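Local coordinates for antigen 43 (Escherichia coli, PDB 4KH3), which mediates self-association and clumping of bacteria by a Velcro-like mechanism as a surface autotransporter, with a probable role in biofilms, at residues G78-T83 and G95-T100; Q72-G77 and Q91-L96; T101-G106 and I120-G125; T166-N171 and R183-Y188; T220-D225 and A237-N242. All coordinates share one frame; numbering follows the deposited sequence. Where two conformers were deposited one is given.

Contact 1. Residues G78-T83 and G95-T100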
# COMPACT_ATOMS: atom_id res chain seq x y z
N GLY A 78 -5.12 -43.71 5.59
CA GLY A 78 -5.62 -43.42 6.92
C GLY A 78 -6.47 -42.15 6.97
O GLY A 78 -6.36 -41.29 6.10
N THR A 79 -7.30 -42.05 7.99
CA THR A 79 -8.21 -40.92 8.12
C THR A 79 -8.17 -40.40 9.54
O THR A 79 -8.23 -41.17 10.49
CB THR A 79 -9.64 -41.36 7.79
OG1 THR A 79 -9.70 -41.80 6.43
CG2 THR A 79 -10.64 -40.22 7.99
N ALA A 80 -8.07 -39.08 9.68
CA ALA A 80 -8.14 -38.44 10.99
C ALA A 80 -9.24 -37.40 10.97
O ALA A 80 -9.39 -36.68 9.99
CB ALA A 80 -6.82 -37.79 11.35
N SER A 81 -10.00 -37.34 12.04
CA SER A 81 -11.17 -36.49 12.09
C SER A 81 -11.27 -35.80 13.46
O SER A 81 -11.11 -36.45 14.49
CB SER A 81 -12.41 -37.36 11.84
OG SER A 81 -13.60 -36.62 12.05
N ASP A 82 -11.54 -34.50 13.46
CA ASP A 82 -11.71 -33.70 14.68
C ASP A 82 -10.47 -33.76 15.56
O ASP A 82 -10.56 -34.00 16.76
CB ASP A 82 -12.93 -34.14 15.50
CG ASP A 82 -14.25 -33.97 14.75
OD1 ASP A 82 -14.29 -33.20 13.75
OD2 ASP A 82 -15.25 -34.60 15.17
N THR A 83 -9.32 -33.58 14.94
CA THR A 83 -8.07 -33.60 15.68
C THR A 83 -7.77 -32.22 16.23
O THR A 83 -7.81 -31.23 15.50
CB THR A 83 -6.91 -34.05 14.80
OG1 THR A 83 -7.35 -35.14 13.98
CG2 THR A 83 -5.71 -34.46 15.64
N GLY A 95 -2.22 -39.28 4.76
CA GLY A 95 -3.58 -39.67 4.44
C GLY A 95 -4.52 -38.48 4.38
O GLY A 95 -4.21 -37.44 3.79
N LEU A 96 -5.69 -38.65 4.98
CA LEU A 96 -6.72 -37.64 4.98
C LEU A 96 -6.96 -37.16 6.39
O LEU A 96 -7.12 -37.96 7.31
CB LEU A 96 -8.03 -38.21 4.44
CG LEU A 96 -9.27 -37.32 4.51
CD1 LEU A 96 -9.12 -36.08 3.59
CD2 LEU A 96 -10.52 -38.12 4.15
N ALA A 97 -6.99 -35.84 6.57
CA ALA A 97 -7.43 -35.27 7.84
C ALA A 97 -8.58 -34.31 7.61
O ALA A 97 -8.52 -33.47 6.72
CB ALA A 97 -6.27 -34.58 8.56
N VAL A 98 -9.62 -34.45 8.42
CA VAL A 98 -10.78 -33.57 8.29
C VAL A 98 -11.05 -32.81 9.58
O VAL A 98 -11.08 -33.38 10.67
CB VAL A 98 -12.04 -34.34 7.87
CG1 VAL A 98 -13.17 -33.38 7.64
CG2 VAL A 98 -11.78 -35.12 6.59
N ASN A 99 -11.24 -31.50 9.45
CA ASN A 99 -11.56 -30.62 10.57
C ASN A 99 -10.55 -30.68 11.70
O ASN A 99 -10.88 -30.91 12.86
CB ASN A 99 -13.00 -30.83 11.06
CG ASN A 99 -14.03 -30.24 10.10
OD1 ASN A 99 -15.24 -30.44 10.25
ND2 ASN A 99 -13.55 -29.51 9.10
N THR A 100 -9.30 -30.47 11.34
CA THR A 100 -8.22 -30.34 12.29
C THR A 100 -8.22 -28.92 12.87
O THR A 100 -8.58 -27.96 12.19
CB THR A 100 -6.91 -30.61 11.59
OG1 THR A 100 -7.01 -31.86 10.89
CG2 THR A 100 -5.76 -30.64 12.57
O HOH W 1 -16.11 -32.64 11.83
O HOH W 2 -8.45 -33.83 11.94
O HOH W 3 -10.93 -30.16 15.77

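Contact 2. Residues Q72-G77 and Q91-L96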
# COMPACT_ATOMS: atom_id res chain seq x y z
N GLN A 72 0.84 -37.46 15.91
CA GLN A 72 -0.10 -38.34 15.22
C GLN A 72 0.37 -38.54 13.79
O GLN A 72 0.62 -37.58 13.06
CB GLN A 72 -1.52 -37.77 15.24
CG GLN A 72 -2.59 -38.72 14.64
CD GLN A 72 -3.94 -38.04 14.43
OE1 GLN A 72 -4.00 -36.94 13.88
NE2 GLN A 72 -5.02 -38.68 14.88
N ILE A 73 0.51 -39.80 13.37
CA ILE A 73 0.96 -40.08 12.02
C ILE A 73 -0.16 -40.71 11.23
O ILE A 73 -0.58 -41.84 11.49
CB ILE A 73 2.20 -41.00 11.98
CG1 ILE A 73 3.30 -40.48 12.90
CG2 ILE A 73 2.70 -41.15 10.56
CD1 ILE A 73 3.30 -41.09 14.30
N VAL A 74 -0.68 -39.95 10.27
CA VAL A 74 -1.79 -40.42 9.48
C VAL A 74 -1.22 -40.89 8.17
O VAL A 74 -0.79 -40.09 7.34
CB VAL A 74 -2.82 -39.32 9.24
CG1 VAL A 74 -3.95 -39.84 8.36
CG2 VAL A 74 -3.36 -38.84 10.57
N GLN A 75 -1.20 -42.21 8.01
CA GLN A 75 -0.56 -42.81 6.85
C GLN A 75 -1.49 -42.80 5.66
O GLN A 75 -2.71 -42.62 5.80
CB GLN A 75 -0.12 -44.23 7.20
CG GLN A 75 0.74 -44.26 8.46
CD GLN A 75 1.86 -45.27 8.40
OE1 GLN A 75 1.65 -46.47 8.64
NE2 GLN A 75 3.07 -44.80 8.09
N ALA A 76 -0.92 -43.00 4.48
CA ALA A 76 -1.74 -43.09 3.28
C ALA A 76 -2.84 -44.13 3.50
O ALA A 76 -2.58 -45.21 4.03
CB ALA A 76 -0.87 -43.44 2.09
N GLY A 77 -4.07 -43.77 3.14
CA GLY A 77 -5.21 -44.63 3.36
C GLY A 77 -5.83 -44.43 4.74
O GLY A 77 -6.92 -44.93 5.03
N GLN A 91 0.86 -33.32 13.66
CA GLN A 91 0.33 -34.45 12.90
C GLN A 91 1.05 -34.52 11.56
O GLN A 91 1.14 -33.52 10.84
CB GLN A 91 -1.18 -34.30 12.69
CG GLN A 91 -1.78 -35.25 11.66
CD GLN A 91 -3.10 -34.72 11.11
OE1 GLN A 91 -3.11 -33.94 10.16
NE2 GLN A 91 -4.21 -35.14 11.72
N SER A 92 1.59 -35.71 11.25
CA SER A 92 2.26 -35.96 9.97
C SER A 92 1.26 -36.62 9.03
O SER A 92 0.81 -37.74 9.27
CB SER A 92 3.47 -36.89 10.15
OG SER A 92 4.50 -36.26 10.89
N LEU A 93 0.94 -35.93 7.94
CA LEU A 93 -0.22 -36.31 7.16
C LEU A 93 0.14 -36.85 5.79
O LEU A 93 0.59 -36.11 4.89
CB LEU A 93 -1.18 -35.12 7.04
CG LEU A 93 -2.51 -35.33 6.32
CD1 LEU A 93 -3.37 -36.39 7.01
CD2 LEU A 93 -3.25 -33.99 6.22
N ASN A 94 -0.03 -38.16 5.63
CA ASN A 94 0.11 -38.79 4.32
C ASN A 94 -1.25 -39.28 3.84
O ASN A 94 -1.42 -39.63 2.68
CB ASN A 94 1.13 -39.92 4.35
CG ASN A 94 2.49 -39.46 4.82
OD1 ASN A 94 3.26 -38.90 4.04
ND2 ASN A 94 2.80 -39.67 6.10
N GLY A 95 -2.22 -39.28 4.76
CA GLY A 95 -3.58 -39.67 4.44
C GLY A 95 -4.52 -38.48 4.38
O GLY A 95 -4.21 -37.44 3.79
N LEU A 96 -5.69 -38.65 4.98
CA LEU A 96 -6.72 -37.64 4.98
C LEU A 96 -6.96 -37.16 6.39
O LEU A 96 -7.12 -37.96 7.31
CB LEU A 96 -8.03 -38.21 4.44
CG LEU A 96 -9.27 -37.32 4.51
CD1 LEU A 96 -9.12 -36.08 3.59
CD2 LEU A 96 -10.52 -38.12 4.15

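Contact 3. Residues T101-G106 and I120-G125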
# COMPACT_ATOMS: atom_id res chain seq x y z
N THR A 101 -7.84 -28.78 14.14
CA THR A 101 -7.63 -27.47 14.71
C THR A 101 -6.21 -27.36 15.25
O THR A 101 -5.76 -28.22 15.99
CB THR A 101 -8.64 -27.17 15.82
OG1 THR A 101 -9.97 -27.45 15.34
CG2 THR A 101 -8.55 -25.73 16.21
N LEU A 102 -5.50 -26.31 14.86
CA LEU A 102 -4.17 -26.06 15.37
C LEU A 102 -4.21 -24.83 16.26
O LEU A 102 -4.60 -23.75 15.82
CB LEU A 102 -3.19 -25.82 14.21
CG LEU A 102 -3.15 -26.84 13.07
CD1 LEU A 102 -2.13 -26.42 12.03
CD2 LEU A 102 -2.84 -28.23 13.58
N ASP A 103 -3.86 -25.01 17.53
CA ASP A 103 -3.74 -23.88 18.45
C ASP A 103 -2.33 -23.88 19.03
O ASP A 103 -1.67 -24.93 19.06
CB ASP A 103 -4.78 -23.95 19.58
CG ASP A 103 -6.16 -24.43 19.11
OD1 ASP A 103 -6.92 -23.66 18.48
OD2 ASP A 103 -6.50 -25.60 19.40
N ASN A 104 -1.87 -22.72 19.47
CA ASN A 104 -0.60 -22.59 20.18
C ASN A 104 0.58 -23.38 19.64
O ASN A 104 1.17 -24.20 20.36
CB ASN A 104 -0.79 -22.92 21.66
CG ASN A 104 -1.64 -21.90 22.38
OD1 ASN A 104 -1.70 -20.73 21.98
ND2 ASN A 104 -2.31 -22.33 23.44
N ARG A 105 0.90 -23.12 18.38
CA ARG A 105 2.06 -23.71 17.70
C ARG A 105 1.87 -25.18 17.33
O ARG A 105 2.83 -25.85 16.97
CB ARG A 105 3.34 -23.51 18.52
CG ARG A 105 3.52 -22.08 19.03
CD ARG A 105 4.54 -22.00 20.14
NE ARG A 105 4.09 -22.70 21.34
CZ ARG A 105 4.52 -23.90 21.71
NH1 ARG A 105 5.41 -24.56 20.96
NH2 ARG A 105 4.06 -24.46 22.82
N GLY A 106 0.64 -25.67 17.43
CA GLY A 106 0.31 -26.98 16.91
C GLY A 106 0.60 -27.01 15.42
O GLY A 106 0.40 -26.02 14.72
N ILE A 120 -8.33 -25.41 10.79
CA ILE A 120 -8.37 -24.04 11.28
C ILE A 120 -7.06 -23.79 12.00
O ILE A 120 -6.65 -24.57 12.87
CB ILE A 120 -9.56 -23.79 12.22
CG1 ILE A 120 -10.87 -23.95 11.46
CG2 ILE A 120 -9.51 -22.38 12.79
CD1 ILE A 120 -12.04 -23.37 12.19
N ILE A 121 -6.37 -22.73 11.61
CA ILE A 121 -5.07 -22.43 12.17
C ILE A 121 -5.19 -21.22 13.09
O ILE A 121 -5.32 -20.09 12.63
CB ILE A 121 -4.05 -22.12 11.09
CG1 ILE A 121 -4.16 -23.13 9.93
CG2 ILE A 121 -2.64 -22.12 11.68
CD1 ILE A 121 -3.21 -22.82 8.75
N ASN A 122 -5.15 -21.48 14.40
CA ASN A 122 -5.27 -20.42 15.38
C ASN A 122 -3.93 -20.13 16.03
O ASN A 122 -3.03 -20.97 15.97
CB ASN A 122 -6.28 -20.81 16.47
CG ASN A 122 -7.69 -20.93 15.92
OD1 ASN A 122 -8.14 -20.08 15.16
ND2 ASN A 122 -8.38 -21.99 16.30
N GLN A 123 -3.82 -18.94 16.61
CA GLN A 123 -2.76 -18.60 17.57
C GLN A 123 -1.43 -19.33 17.37
O GLN A 123 -1.11 -20.26 18.10
CB GLN A 123 -3.27 -18.85 19.00
CG GLN A 123 -2.39 -18.24 20.08
CD GLN A 123 -2.12 -16.77 19.82
OE1 GLN A 123 -2.97 -15.92 20.10
NE2 GLN A 123 -0.95 -16.47 19.27
N ASP A 124 -0.68 -18.92 16.35
CA ASP A 124 0.66 -19.46 16.08
C ASP A 124 0.73 -20.92 15.62
O ASP A 124 1.82 -21.48 15.47
CB ASP A 124 1.62 -19.21 17.25
CG ASP A 124 1.93 -17.74 17.41
OD1 ASP A 124 2.53 -17.17 16.48
OD2 ASP A 124 1.55 -17.16 18.46
N GLY A 125 -0.43 -21.53 15.38
CA GLY A 125 -0.46 -22.80 14.67
C GLY A 125 0.23 -22.67 13.33
O GLY A 125 0.46 -21.57 12.81

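Contact 4. Residues T166-N171 and R183-Y188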
# COMPACT_ATOMS: atom_id res chain seq x y z
N THR A 166 -9.25 -21.31 0.44
CA THR A 166 -8.69 -20.84 1.69
C THR A 166 -9.36 -19.53 2.07
O THR A 166 -9.58 -18.67 1.22
CB THR A 166 -7.17 -20.61 1.51
OG1 THR A 166 -6.58 -21.81 1.01
CG2 THR A 166 -6.52 -20.23 2.82
N THR A 167 -9.70 -19.39 3.35
CA THR A 167 -10.05 -18.08 3.89
C THR A 167 -8.94 -17.60 4.81
O THR A 167 -8.54 -18.30 5.75
CB THR A 167 -11.33 -18.12 4.74
OG1 THR A 167 -12.46 -18.42 3.92
CG2 THR A 167 -11.56 -16.77 5.41
N ILE A 168 -8.45 -16.39 4.56
CA ILE A 168 -7.47 -15.78 5.43
C ILE A 168 -8.13 -14.63 6.19
O ILE A 168 -8.46 -13.59 5.62
CB ILE A 168 -6.23 -15.28 4.65
CG1 ILE A 168 -5.70 -16.38 3.72
CG2 ILE A 168 -5.11 -14.87 5.61
CD1 ILE A 168 -4.61 -15.88 2.76
N ASN A 169 -8.35 -14.83 7.49
CA ASN A 169 -8.96 -13.79 8.31
C ASN A 169 -7.95 -12.78 8.85
O ASN A 169 -6.76 -12.85 8.53
CB ASN A 169 -9.76 -14.42 9.43
CG ASN A 169 -11.01 -15.09 8.91
OD1 ASN A 169 -11.79 -14.47 8.19
ND2 ASN A 169 -11.21 -16.37 9.25
N LYS A 170 -8.42 -11.84 9.67
CA LYS A 170 -7.54 -10.88 10.32
C LYS A 170 -6.42 -11.64 11.05
O LYS A 170 -6.68 -12.66 11.70
CB LYS A 170 -8.34 -10.04 11.31
CG LYS A 170 -7.55 -8.97 12.04
CD LYS A 170 -8.49 -8.11 12.89
CE LYS A 170 -7.74 -7.16 13.82
NZ LYS A 170 -6.87 -6.20 13.09
N ASN A 171 -5.20 -11.15 10.89
CA ASN A 171 -4.00 -11.77 11.47
C ASN A 171 -3.51 -13.03 10.78
O ASN A 171 -2.49 -13.59 11.17
CB ASN A 171 -4.18 -12.05 12.97
CG ASN A 171 -4.49 -10.80 13.75
OD1 ASN A 171 -3.86 -9.75 13.55
ND2 ASN A 171 -5.48 -10.88 14.63
N ARG A 183 -5.27 -21.77 -4.96
CA ARG A 183 -6.45 -21.51 -5.78
C ARG A 183 -7.66 -21.14 -4.92
O ARG A 183 -7.94 -21.80 -3.91
CB ARG A 183 -6.77 -22.73 -6.64
CG ARG A 183 -7.47 -22.38 -7.92
CD ARG A 183 -7.96 -23.63 -8.64
NE ARG A 183 -7.03 -24.74 -8.44
CZ ARG A 183 -5.95 -24.95 -9.19
NH1 ARG A 183 -5.67 -24.13 -10.20
NH2 ARG A 183 -5.17 -25.99 -8.92
N ASP A 184 -8.36 -20.08 -5.34
CA ASP A 184 -9.58 -19.61 -4.67
C ASP A 184 -9.28 -19.22 -3.23
O ASP A 184 -9.52 -19.99 -2.30
CB ASP A 184 -10.71 -20.65 -4.71
CG ASP A 184 -10.93 -21.23 -6.11
OD1 ASP A 184 -10.91 -20.48 -7.10
OD2 ASP A 184 -11.12 -22.47 -6.22
N THR A 185 -8.76 -18.02 -3.05
CA THR A 185 -8.37 -17.57 -1.74
C THR A 185 -9.15 -16.31 -1.40
O THR A 185 -9.19 -15.37 -2.19
CB THR A 185 -6.87 -17.28 -1.70
OG1 THR A 185 -6.16 -18.47 -2.05
CG2 THR A 185 -6.43 -16.85 -0.34
N LEU A 186 -9.78 -16.30 -0.22
CA LEU A 186 -10.51 -15.13 0.25
C LEU A 186 -9.73 -14.45 1.36
O LEU A 186 -9.40 -15.06 2.37
CB LEU A 186 -11.89 -15.55 0.76
CG LEU A 186 -12.72 -14.50 1.49
CD1 LEU A 186 -12.98 -13.28 0.61
CD2 LEU A 186 -14.04 -15.12 1.97
N ILE A 187 -9.40 -13.17 1.19
CA ILE A 187 -8.57 -12.49 2.17
C ILE A 187 -9.24 -11.24 2.75
O ILE A 187 -9.49 -10.27 2.03
CB ILE A 187 -7.19 -12.11 1.56
CG1 ILE A 187 -6.63 -13.28 0.74
CG2 ILE A 187 -6.21 -11.70 2.64
CD1 ILE A 187 -5.23 -13.05 0.27
N TYR A 188 -9.53 -11.28 4.05
CA TYR A 188 -10.18 -10.14 4.71
C TYR A 188 -9.18 -9.11 5.21
O TYR A 188 -7.96 -9.34 5.19
CB TYR A 188 -11.06 -10.61 5.87
CG TYR A 188 -12.32 -11.36 5.46
CD1 TYR A 188 -13.41 -10.69 4.93
CD2 TYR A 188 -12.40 -12.75 5.60
CE1 TYR A 188 -14.57 -11.36 4.56
CE2 TYR A 188 -13.55 -13.43 5.24
CZ TYR A 188 -14.63 -12.73 4.70
OH TYR A 188 -15.77 -13.39 4.33
O HOH W 4 -6.41 -21.18 -1.54

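Contact 5. Residues T220-D225 and A237-N242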
# COMPACT_ATOMS: atom_id res chain seq x y z
N THR A 220 -6.80 -11.71 -9.58
CA THR A 220 -6.97 -11.12 -8.26
C THR A 220 -8.09 -10.11 -8.33
O THR A 220 -8.12 -9.26 -9.21
CB THR A 220 -5.68 -10.49 -7.73
OG1 THR A 220 -4.71 -11.52 -7.51
CG2 THR A 220 -5.93 -9.79 -6.40
N LEU A 221 -9.04 -10.24 -7.41
CA LEU A 221 -10.17 -9.36 -7.35
C LEU A 221 -10.03 -8.46 -6.12
O LEU A 221 -10.08 -8.93 -4.98
CB LEU A 221 -11.44 -10.19 -7.31
CG LEU A 221 -12.75 -9.46 -7.07
CD1 LEU A 221 -12.97 -8.38 -8.12
CD2 LEU A 221 -13.87 -10.49 -7.07
N ILE A 222 -9.82 -7.18 -6.36
CA ILE A 222 -9.51 -6.25 -5.28
C ILE A 222 -10.75 -5.46 -4.90
O ILE A 222 -11.09 -4.46 -5.54
CB ILE A 222 -8.40 -5.24 -5.69
CG1 ILE A 222 -7.25 -5.93 -6.41
CG2 ILE A 222 -7.88 -4.50 -4.47
CD1 ILE A 222 -6.15 -4.97 -6.85
N ASN A 223 -11.43 -5.90 -3.85
CA ASN A 223 -12.58 -5.16 -3.38
C ASN A 223 -12.15 -4.04 -2.44
O ASN A 223 -10.95 -3.80 -2.28
CB ASN A 223 -13.60 -6.09 -2.74
CG ASN A 223 -14.26 -7.00 -3.74
OD1 ASN A 223 -14.51 -6.61 -4.87
ND2 ASN A 223 -14.55 -8.23 -3.33
N ARG A 224 -13.13 -3.36 -1.85
CA ARG A 224 -12.86 -2.21 -1.00
C ARG A 224 -11.76 -2.43 0.05
O ARG A 224 -11.76 -3.43 0.79
CB ARG A 224 -14.15 -1.74 -0.33
CG ARG A 224 -13.99 -0.41 0.38
CD ARG A 224 -14.94 -0.27 1.56
NE ARG A 224 -16.14 0.48 1.21
CZ ARG A 224 -16.29 1.79 1.41
NH1 ARG A 224 -15.30 2.50 1.97
NH2 ARG A 224 -17.42 2.39 1.07
N ASP A 225 -10.82 -1.49 0.10
CA ASP A 225 -9.68 -1.53 1.02
C ASP A 225 -8.69 -2.65 0.74
O ASP A 225 -7.70 -2.78 1.45
CB ASP A 225 -10.14 -1.58 2.48
CG ASP A 225 -10.90 -0.34 2.88
OD1 ASP A 225 -10.50 0.76 2.45
OD2 ASP A 225 -11.90 -0.47 3.62
N ALA A 237 -1.75 -10.96 -13.73
CA ALA A 237 -2.56 -10.97 -14.95
C ALA A 237 -4.02 -11.08 -14.55
O ALA A 237 -4.37 -11.91 -13.71
CB ALA A 237 -2.17 -12.13 -15.85
N HIS A 238 -4.85 -10.23 -15.14
CA HIS A 238 -6.29 -10.23 -14.88
C HIS A 238 -6.60 -9.76 -13.48
O HIS A 238 -7.24 -10.45 -12.70
CB HIS A 238 -6.91 -11.61 -15.18
CG HIS A 238 -6.76 -12.03 -16.61
ND1 HIS A 238 -5.94 -13.07 -17.00
CD2 HIS A 238 -7.27 -11.50 -17.75
CE1 HIS A 238 -5.98 -13.19 -18.32
NE2 HIS A 238 -6.78 -12.24 -18.80
N THR A 239 -6.15 -8.57 -13.15
CA THR A 239 -6.53 -7.96 -11.90
C THR A 239 -7.77 -7.12 -12.15
O THR A 239 -7.91 -6.50 -13.21
CB THR A 239 -5.39 -7.09 -11.34
OG1 THR A 239 -4.38 -7.95 -10.79
CG2 THR A 239 -5.88 -6.14 -10.26
N THR A 240 -8.68 -7.13 -11.19
CA THR A 240 -9.81 -6.23 -11.22
C THR A 240 -9.70 -5.38 -9.98
O THR A 240 -9.59 -5.90 -8.88
CB THR A 240 -11.15 -7.01 -11.24
OG1 THR A 240 -11.27 -7.69 -12.48
CG2 THR A 240 -12.32 -6.07 -11.06
N ILE A 241 -9.71 -4.06 -10.16
CA ILE A 241 -9.67 -3.14 -9.05
C ILE A 241 -11.06 -2.53 -8.92
O ILE A 241 -11.52 -1.82 -9.81
CB ILE A 241 -8.69 -1.99 -9.30
CG1 ILE A 241 -7.37 -2.51 -9.88
CG2 ILE A 241 -8.45 -1.20 -8.02
CD1 ILE A 241 -6.49 -1.38 -10.44
N ASN A 242 -11.73 -2.81 -7.82
CA ASN A 242 -13.02 -2.18 -7.58
C ASN A 242 -12.90 -0.89 -6.79
O ASN A 242 -11.80 -0.47 -6.43
CB ASN A 242 -13.98 -3.15 -6.91
CG ASN A 242 -14.57 -4.12 -7.90
OD1 ASN A 242 -14.92 -3.74 -9.01
ND2 ASN A 242 -14.67 -5.39 -7.51
O HOH W 5 -4.19 -10.61 -10.54

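Contact 1. Residues G78-T83 and G95-T100
G95 comes up against the carbonyl of G78, its CA only 3.6 Å from G78 O, as the chain bends into strand 96-98. A CB would collide with that oxygen, so glycine suits the place. Parallel pairing starts at L96, whose N-H bonds G78 O at 2.9 Å, while L96 O accepts the amide of A80. The side chain of L96 lies on the same face as T79, and CD2 of L96 approaches CG2 of T79 loosely. On the other face the CB of A97 sits 4.3 Å from the CB of A80; small methyls fit here because the large residues Q72, V74 and Q91 already occupy the interior. V98 N then bonds A80 O at 2.7 Å, and V98 O takes the amide of D82. A water donates to V98 O and also bonds OG1 of T83 and OG1 of T100, linking the two threonine hydroxyls; T100 OG1 also has a weak bond with Q108.

N99 and D82, its partner across the contact, both adopt left-handed backbone angles, which Asn and Asp tolerate well, and the chain turns a corner. Their side chains run side by side, carboxylate and amide planes 11° apart, and one water donates to D82 OD1 (2.7 Å) and N99 OD1 (2.8 Å). At T100, CG2 stands anti to the backbone N (chi1 -52° for OG1) and meets T83 O at 3.6 Å. Strands 60-62 and 115-117 extend this parallel face beyond 79-81 and 96-98 respectively, and strands 71-74 and 90-93 pack against the alanine side.

Contact 2. Residues Q72-G77 and Q91-L96
Two backbone N-H groups converge on V74 O: N94 N at 2.7 Å in a sound bond, and G95 N at 3.1 Å in a weak one. The oxygen thus holds the start of the bend that follows strand 91-93, in the way one carbonyl can pin a turn. Before it the strands pair regularly in parallel, S92 N giving to Q72 O and V74 N to S92 O.

The distinctive bond joins two side chains. Q72 and Q91 run side by side into the interior, each with CG anti to its own N (chi1 -175° in Q72) and extended beyond it. Q91 NE2 meets Q72 OE1 at 2.8 Å, almost perfectly straight at 179°, with the oxygen in the amide plane of Q91 but the donor 24° out of the carbonyl plane of Q72. Next to them V74 fills the interior: its CB lies 3.7 Å from CD1 of L93, and its CG2 packs 4.0 Å from Q91 NE2. Glycine suits both bends, since a CB on G95 would strike Q75 O and the backbone angles of G77 would jam one against the preceding carbonyl. On the other face, S92 OG bonds a malonate, probably from the crystallisation liquor, and weakly R71.

Q72 NE2 continues to Q53, and Q91 OE1 receives an N-H from Q108, so each amide is both donor and acceptor in a buried row. Such a chain would tend to polarise its members in one direction; it is consistent with the amide orientations modelled, and it meets polar demands beside the aliphatic V74 and L93.

Contact 3. Residues T101-G106 and I120-G125
Two type I' turns, D103-G106 and N122-G125, stack at a corner of the parallel beta-helix, each closing the short strand before it. Those strands pair first: L102 N bonds I120 O at 2.9 Å, and N122 N bonds L102 O at 2.7 Å. Each turn then secures itself, G106 N to D103 O and G125 N to N122 O. The middle residues N104, R105, Q123 and D124 have the positive phi that this turn requires, a demand the asparagine N104 and the aspartate D124 meet readily.

Glycine at 125 is needed by its neighbour: a CB there would clash with L102 CB, which lies 4.1 Å from G125 CA. Behind the turns, L102 CD1 and I121 CG2 touch on the inward face. Outward, D103 and N122 stand side by side, and N122 ND2 points to D103 OD1 at 3.1 Å with the two planes nearly coplanar; because D103 was deposited in two conformers this bond holds for one and is tentative. N122 OD1 has a firmer partner in N141 of the next coil.

Over the tops of the turns, N104 OD1 rests 3.2 Å from Q123 CG, and R105 CG lies 3.9 Å from D124 CB. The chain of Q123 starts out with CG anti to its N (chi1 -167°) and then bends, which brings NE2 to D124 OD2 at 2.7 Å from above the carboxylate plane. The strands are in register, with the pairing shifting by one residue within the turns, consistent with the parallel beta-helix expected of this probable adhesin stalk, of the pectate-lyase-like clan.

Contact 4. Residues T166-N171 and R183-Y188
I168 with T185 and I187 of the facing strand makes the tight side, facing the interior of the solenoid. I168 CD1 touches both T185 CG2, at 3.7 Å, and I187 CD1, at 3.8 Å. CG1 of I168 lies beside the backbone N (chi1 -49°), which directs this methyl across to the other strand. Beta-branched residues suit strands, and here they pack against Q174 and Q193. The backbones clamp this wall: L186 N to T166 O, I168 N to L186 O at 2.7 Å, and Y188 N to I168 O.

The outward side is looser and partly open to solvent. T167 OG1 stands near CD2 of L186, and T167 CG2 meets the Y188 ring at its edge, 3.9 Å from CE2. The amide of N169 runs alongside that ring, planes 14° apart, with OD1 3.2 Å from Y188 CD2. Its ND2 is bonded to N141.

At the corner, D184 takes positive phi and its O accepts T166 N at 3.1 Å. There a water joins T166 OG1, at 2.6 Å, to T185 OG1, at 2.8 Å, and donates to R183 O. Apolar methyls thus hold the interior while the threonine hydroxyls, buried beside the bend, share a water, and on the partly exposed face the Y188 ring packs beside the N169 amide, which keeps its polar bond to N141.

Contact 5. Residues T220-D225 and A237-N242
Backbone bonds fix the register of T220-N223 against T239-N242: T240 N donates to T220 O at 3.0 Å, I222 N to T240 O at 2.8 Å, and N242 N to I222 O at 2.9 Å.

A side-chain amide bond continues the pattern. N223 and N242 lie side by side with planes 8° apart, and N242 ND2 reaches N223 OD1 at 2.9 Å, with the oxygen close to the plane of the donor amide. Both keep CG beside the backbone N (chi1 -69° in N223), which holds the amides in line. N223 ND2 goes on to E205, and N242 OD1 takes an N-H from N261, so both ends of each amide are used.

Water serves the corner: it accepts the N-H of T220 and donates to T239 OG1 at 2.7 Å. The two buried threonine hydroxyls also have glutamine partners, T220 with Q209 and T239 with Q228.

Apolar contacts fill both faces. Inward, I222 CD1 packs 3.6 Å from T239 CG2 and close to CG1 of I241, beside L247. Outward, L221 CD1 lies alongside T240 CG2 at 3.8 Å and meets N242 ND2 at 3.5 Å. An interior of aliphatic groups mixed with threonine-glutamine pairs, with asparagines aligned from one coil to the next at the bend, recalls the stacked asparagines of parallel beta-helices such as pectate lyases.

How the contacts relate
Contacts 1 and 2 are faces of the same pair of coils: they share G95 and L96, and A80 CB of contact 1 packs 3.7 Å from V74 CG2 of contact 2. Contact 3 continues contact 1, T83 O and T101 N being 2.8 Å apart in a probable hydrogen bond. Contacts 3 and 4, whose nearest atoms are about 7 Å apart, are bridged by N141, which bonds N122 in one and N169 in the other; E205 packs against Y188 of contact 4 and hydrogen-bonds N223 of contact 5. Centres of contacts 1 and 5 lie about 35 Å apart. No active site is involved; malonate ions, probably from the crystallisation liquor, touch contacts 1, 2 and 5.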